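Local coordinates for transcription factor cep-1 (Caenorhabditis elegans, PDB 1T4W), which activates transcription by binding the same DNA consensus sequence as p53, promotes apoptosis under cellular and genotoxic stress and helps meiotic chromosomes segregate properly, at residues E1-K12 with V157-Y171. Residues are numbered along the deposited sequence; the frame is centred on the assembly and turned at random.
Sequences EKWMEIDVLKQK and VFLDDENGNEILHAY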
# COMPACT_ATOMS: atom_id res chain seq x y z
N GLU A 1 -11.70 -20.55 -5.02
CA GLU A 1 -10.45 -21.25 -4.61
C GLU A 1 -9.63 -20.42 -3.62
O GLU A 1 -9.59 -20.73 -2.43
CB GLU A 1 -9.58 -21.55 -5.83
CG GLU A 1 -8.33 -22.33 -5.49
CD GLU A 1 -7.24 -22.16 -6.52
OE1 GLU A 1 -7.52 -22.36 -7.73
OE2 GLU A 1 -6.09 -21.83 -6.13
N LYS A 2 -8.97 -19.38 -4.13
CA LYS A 2 -8.17 -18.51 -3.29
C LYS A 2 -8.22 -17.06 -3.77
O LYS A 2 -8.27 -16.80 -4.97
CB LYS A 2 -6.71 -18.98 -3.25
CG LYS A 2 -5.99 -18.89 -4.61
CD LYS A 2 -4.49 -19.13 -4.50
CE LYS A 2 -3.80 -19.07 -5.88
NZ LYS A 2 -2.30 -19.22 -5.82
N TRP A 3 -8.22 -16.12 -2.84
CA TRP A 3 -8.22 -14.71 -3.23
C TRP A 3 -7.64 -13.87 -2.11
O TRP A 3 -7.48 -14.34 -0.97
CB TRP A 3 -9.64 -14.22 -3.55
CG TRP A 3 -10.62 -14.49 -2.45
CD1 TRP A 3 -11.52 -15.52 -2.39
CD2 TRP A 3 -10.79 -13.74 -1.24
NE1 TRP A 3 -12.24 -15.46 -1.22
CE2 TRP A 3 -11.82 -14.37 -0.50
CE3 TRP A 3 -10.18 -12.59 -0.70
CZ2 TRP A 3 -12.24 -13.90 0.75
CZ3 TRP A 3 -10.61 -12.13 0.54
CH2 TRP A 3 -11.63 -12.78 1.25
N MET A 4 -7.30 -12.62 -2.45
CA MET A 4 -6.79 -11.69 -1.45
C MET A 4 -7.23 -10.28 -1.83
O MET A 4 -7.33 -9.95 -3.01
CB MET A 4 -5.27 -11.75 -1.32
CG MET A 4 -4.72 -10.80 -0.22
SD MET A 4 -3.00 -11.12 0.31
CE MET A 4 -2.23 -10.99 -1.17
N GLU A 5 -7.52 -9.48 -0.82
CA GLU A 5 -7.95 -8.11 -1.05
C GLU A 5 -7.29 -7.21 -0.05
O GLU A 5 -7.01 -7.63 1.08
CB GLU A 5 -9.46 -7.96 -0.83
CG GLU A 5 -10.35 -8.69 -1.82
CD GLU A 5 -10.30 -8.09 -3.20
OE1 GLU A 5 -10.30 -6.84 -3.31
OE2 GLU A 5 -10.28 -8.85 -4.18
N ILE A 6 -7.00 -5.97 -0.47
CA ILE A 6 -6.45 -5.00 0.46
C ILE A 6 -7.46 -3.84 0.45
O ILE A 6 -7.96 -3.47 -0.59
CB ILE A 6 -5.02 -4.54 0.06
CG1 ILE A 6 -4.57 -3.45 1.03
CG2 ILE A 6 -4.97 -4.10 -1.41
CD1 ILE A 6 -3.10 -3.09 0.97
N ASP A 7 -7.79 -3.32 1.62
CA ASP A 7 -8.75 -2.22 1.71
C ASP A 7 -8.42 -1.35 2.91
O ASP A 7 -7.67 -1.76 3.79
CB ASP A 7 -10.17 -2.75 1.91
CG ASP A 7 -10.71 -3.46 0.70
OD1 ASP A 7 -11.14 -2.77 -0.26
OD2 ASP A 7 -10.68 -4.71 0.71
N VAL A 8 -8.99 -0.15 2.97
CA VAL A 8 -8.76 0.65 4.17
C VAL A 8 -9.94 0.27 5.08
O VAL A 8 -10.92 -0.28 4.61
CB VAL A 8 -8.81 2.17 3.88
CG1 VAL A 8 -7.72 2.56 2.87
CG2 VAL A 8 -10.21 2.55 3.38
N LEU A 9 -9.83 0.53 6.38
CA LEU A 9 -10.93 0.23 7.29
C LEU A 9 -11.95 1.34 7.07
O LEU A 9 -11.85 2.41 7.65
CB LEU A 9 -10.42 0.25 8.73
CG LEU A 9 -11.41 -0.12 9.84
CD1 LEU A 9 -12.05 -1.48 9.54
CD2 LEU A 9 -10.66 -0.16 11.17
N LYS A 10 -12.94 1.07 6.23
CA LYS A 10 -13.97 2.03 5.86
C LYS A 10 -14.64 2.81 6.96
O LYS A 10 -14.84 4.02 6.84
CB LYS A 10 -15.02 1.34 4.99
CG LYS A 10 -14.48 0.95 3.61
CD LYS A 10 -13.73 2.13 2.97
CE LYS A 10 -14.62 3.38 2.86
NZ LYS A 10 -13.89 4.67 3.09
N GLN A 11 -14.99 2.14 8.05
CA GLN A 11 -15.64 2.81 9.16
C GLN A 11 -14.93 4.12 9.46
O GLN A 11 -15.53 5.19 9.40
CB GLN A 11 -15.62 1.94 10.42
CG GLN A 11 -16.37 0.62 10.32
CD GLN A 11 -15.60 -0.47 9.59
OE1 GLN A 11 -15.42 -0.42 8.37
NE2 GLN A 11 -15.14 -1.47 10.34
N LYS A 12 -13.64 4.04 9.76
CA LYS A 12 -12.88 5.23 10.09
C LYS A 12 -12.60 6.17 8.92
O LYS A 12 -12.69 7.38 9.05
CB LYS A 12 -11.57 4.83 10.75
CG LYS A 12 -11.75 3.87 11.90
CD LYS A 12 -10.61 4.01 12.90
CE LYS A 12 -9.26 3.80 12.26
NZ LYS A 12 -8.16 4.18 13.19
N VAL A 157 0.67 -5.77 -1.66
CA VAL A 157 0.91 -6.80 -0.65
C VAL A 157 0.98 -8.18 -1.31
O VAL A 157 0.29 -8.45 -2.29
CB VAL A 157 -0.19 -6.82 0.45
CG1 VAL A 157 -0.04 -5.57 1.34
CG2 VAL A 157 -1.55 -6.88 -0.18
N PHE A 158 1.81 -9.04 -0.74
CA PHE A 158 2.05 -10.38 -1.26
C PHE A 158 1.97 -11.37 -0.12
O PHE A 158 2.51 -11.13 0.97
CB PHE A 158 3.46 -10.45 -1.87
CG PHE A 158 3.70 -9.45 -2.97
CD1 PHE A 158 3.37 -9.76 -4.29
CD2 PHE A 158 4.17 -8.18 -2.67
CE1 PHE A 158 3.50 -8.78 -5.31
CE2 PHE A 158 4.31 -7.20 -3.67
CZ PHE A 158 3.97 -7.50 -5.00
N LEU A 159 1.27 -12.47 -0.37
CA LEU A 159 1.18 -13.51 0.64
C LEU A 159 2.16 -14.59 0.16
O LEU A 159 2.02 -15.09 -0.96
CB LEU A 159 -0.24 -14.08 0.72
CG LEU A 159 -0.48 -14.99 1.94
CD1 LEU A 159 -0.36 -14.18 3.22
CD2 LEU A 159 -1.86 -15.62 1.84
N ASP A 160 3.17 -14.90 0.98
CA ASP A 160 4.16 -15.92 0.62
C ASP A 160 4.01 -17.19 1.45
O ASP A 160 3.64 -17.12 2.63
CB ASP A 160 5.58 -15.44 0.88
CG ASP A 160 6.05 -14.34 -0.07
OD1 ASP A 160 5.45 -14.10 -1.14
OD2 ASP A 160 7.04 -13.71 0.30
N ASP A 161 4.35 -18.33 0.85
CA ASP A 161 4.30 -19.59 1.59
C ASP A 161 5.62 -19.73 2.36
O ASP A 161 6.43 -18.80 2.38
CB ASP A 161 4.11 -20.79 0.64
CG ASP A 161 5.28 -21.01 -0.29
OD1 ASP A 161 6.37 -20.42 -0.10
OD2 ASP A 161 5.10 -21.80 -1.23
N GLU A 162 5.83 -20.87 3.00
CA GLU A 162 7.05 -21.10 3.80
C GLU A 162 8.34 -21.07 2.98
O GLU A 162 9.39 -20.70 3.48
CB GLU A 162 6.97 -22.44 4.53
CG GLU A 162 5.67 -22.69 5.25
CD GLU A 162 4.51 -22.83 4.29
OE1 GLU A 162 4.53 -23.74 3.44
OE2 GLU A 162 3.57 -22.01 4.38
N ASN A 163 8.25 -21.46 1.72
CA ASN A 163 9.44 -21.47 0.87
C ASN A 163 9.73 -20.12 0.21
O ASN A 163 10.69 -19.98 -0.55
CB ASN A 163 9.29 -22.56 -0.19
CG ASN A 163 9.22 -23.94 0.43
OD1 ASN A 163 8.38 -24.76 0.06
ND2 ASN A 163 10.09 -24.19 1.40
N GLY A 164 8.90 -19.13 0.53
CA GLY A 164 9.11 -17.80 -0.02
C GLY A 164 8.46 -17.57 -1.38
O GLY A 164 8.77 -16.59 -2.05
N ASN A 165 7.59 -18.48 -1.80
CA ASN A 165 6.90 -18.31 -3.08
C ASN A 165 5.65 -17.48 -2.85
O ASN A 165 4.89 -17.73 -1.89
CB ASN A 165 6.45 -19.66 -3.65
CG ASN A 165 7.61 -20.61 -3.88
OD1 ASN A 165 8.49 -20.35 -4.69
ND2 ASN A 165 7.60 -21.73 -3.15
N GLU A 166 5.46 -16.48 -3.71
CA GLU A 166 4.27 -15.64 -3.64
C GLU A 166 3.10 -16.54 -4.05
O GLU A 166 3.18 -17.22 -5.08
CB GLU A 166 4.35 -14.48 -4.64
CG GLU A 166 3.02 -13.76 -4.84
CD GLU A 166 3.01 -12.84 -6.06
OE1 GLU A 166 4.07 -12.28 -6.41
OE2 GLU A 166 1.93 -12.64 -6.66
N ILE A 167 2.03 -16.57 -3.26
CA ILE A 167 0.88 -17.38 -3.65
C ILE A 167 -0.35 -16.51 -3.96
O ILE A 167 -1.27 -16.95 -4.66
CB ILE A 167 0.53 -18.49 -2.59
CG1 ILE A 167 0.17 -17.89 -1.24
CG2 ILE A 167 1.73 -19.44 -2.42
CD1 ILE A 167 -0.27 -18.96 -0.23
N LEU A 168 -0.35 -15.28 -3.45
CA LEU A 168 -1.44 -14.33 -3.72
C LEU A 168 -0.88 -12.93 -3.61
O LEU A 168 0.14 -12.72 -2.96
CB LEU A 168 -2.58 -14.45 -2.71
CG LEU A 168 -3.60 -15.60 -2.79
CD1 LEU A 168 -4.37 -15.69 -1.48
CD2 LEU A 168 -4.54 -15.38 -3.95
N HIS A 169 -1.56 -11.97 -4.23
CA HIS A 169 -1.14 -10.57 -4.17
C HIS A 169 -2.35 -9.69 -4.31
O HIS A 169 -3.42 -10.15 -4.71
CB HIS A 169 -0.11 -10.22 -5.27
CG HIS A 169 -0.66 -10.13 -6.66
ND1 HIS A 169 -1.13 -11.22 -7.35
CD2 HIS A 169 -0.77 -9.07 -7.51
CE1 HIS A 169 -1.50 -10.85 -8.57
NE2 HIS A 169 -1.30 -9.55 -8.69
N ALA A 170 -2.20 -8.42 -3.94
CA ALA A 170 -3.29 -7.45 -4.05
C ALA A 170 -2.66 -6.07 -3.94
O ALA A 170 -1.56 -5.93 -3.43
CB ALA A 170 -4.32 -7.64 -2.91
N TYR A 171 -3.36 -5.06 -4.43
CA TYR A 171 -2.81 -3.72 -4.32
C TYR A 171 -3.88 -2.66 -4.42
O TYR A 171 -5.02 -2.93 -4.83
CB TYR A 171 -1.75 -3.48 -5.42
CG TYR A 171 -2.24 -3.75 -6.84
CD1 TYR A 171 -3.04 -2.83 -7.50
CD2 TYR A 171 -1.94 -4.95 -7.48
CE1 TYR A 171 -3.54 -3.08 -8.76
CE2 TYR A 171 -2.44 -5.23 -8.76
CZ TYR A 171 -3.24 -4.28 -9.38
OH TYR A 171 -3.76 -4.51 -10.62
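The peptide carbonyl of I167 is met in its own plane by K2, whose NZ donates to a lone pair of I167 O at 2.7 Å, with a C=O...N angle of 144°. One residue on, the L168–H169 peptide is covered on one face by the methyl of M4: M4 CE lies 3.4 Å from L168 C and 3.2 Å from H169 CA, a tight fit. The F158 ring, with E166 OE2 in plane at its edge, belongs to the hairpin's other side, F158 pointing away from strand 3-8. Lysine suits this partly exposed place because the extended chain of K2 runs alongside L168 in the opposite direction, K2 CD 3.8 Å from L168 CD2. Methionine is long and flexible enough to fill the interior: CG anti to the backbone N (chi1 -177°) and an extended chi2 carry M4 SD to 4.1 Å from L159 CB, and the bend at chi3 of M4 (57°) lays CE over the peptide. The small A170 lets the strand come close, A170 CB 3.9 Å from I6 CG2, and branched I6 sets CD1 against V157 CG1. The hairpin's classic beta bulge places I167 and L168 opposite L159. Strand 3-8, the edge of one sheet, thus packs on strands 152-160 and 166-177 of the other, a sheet-on-sheet contact of the p53-like beta sandwich.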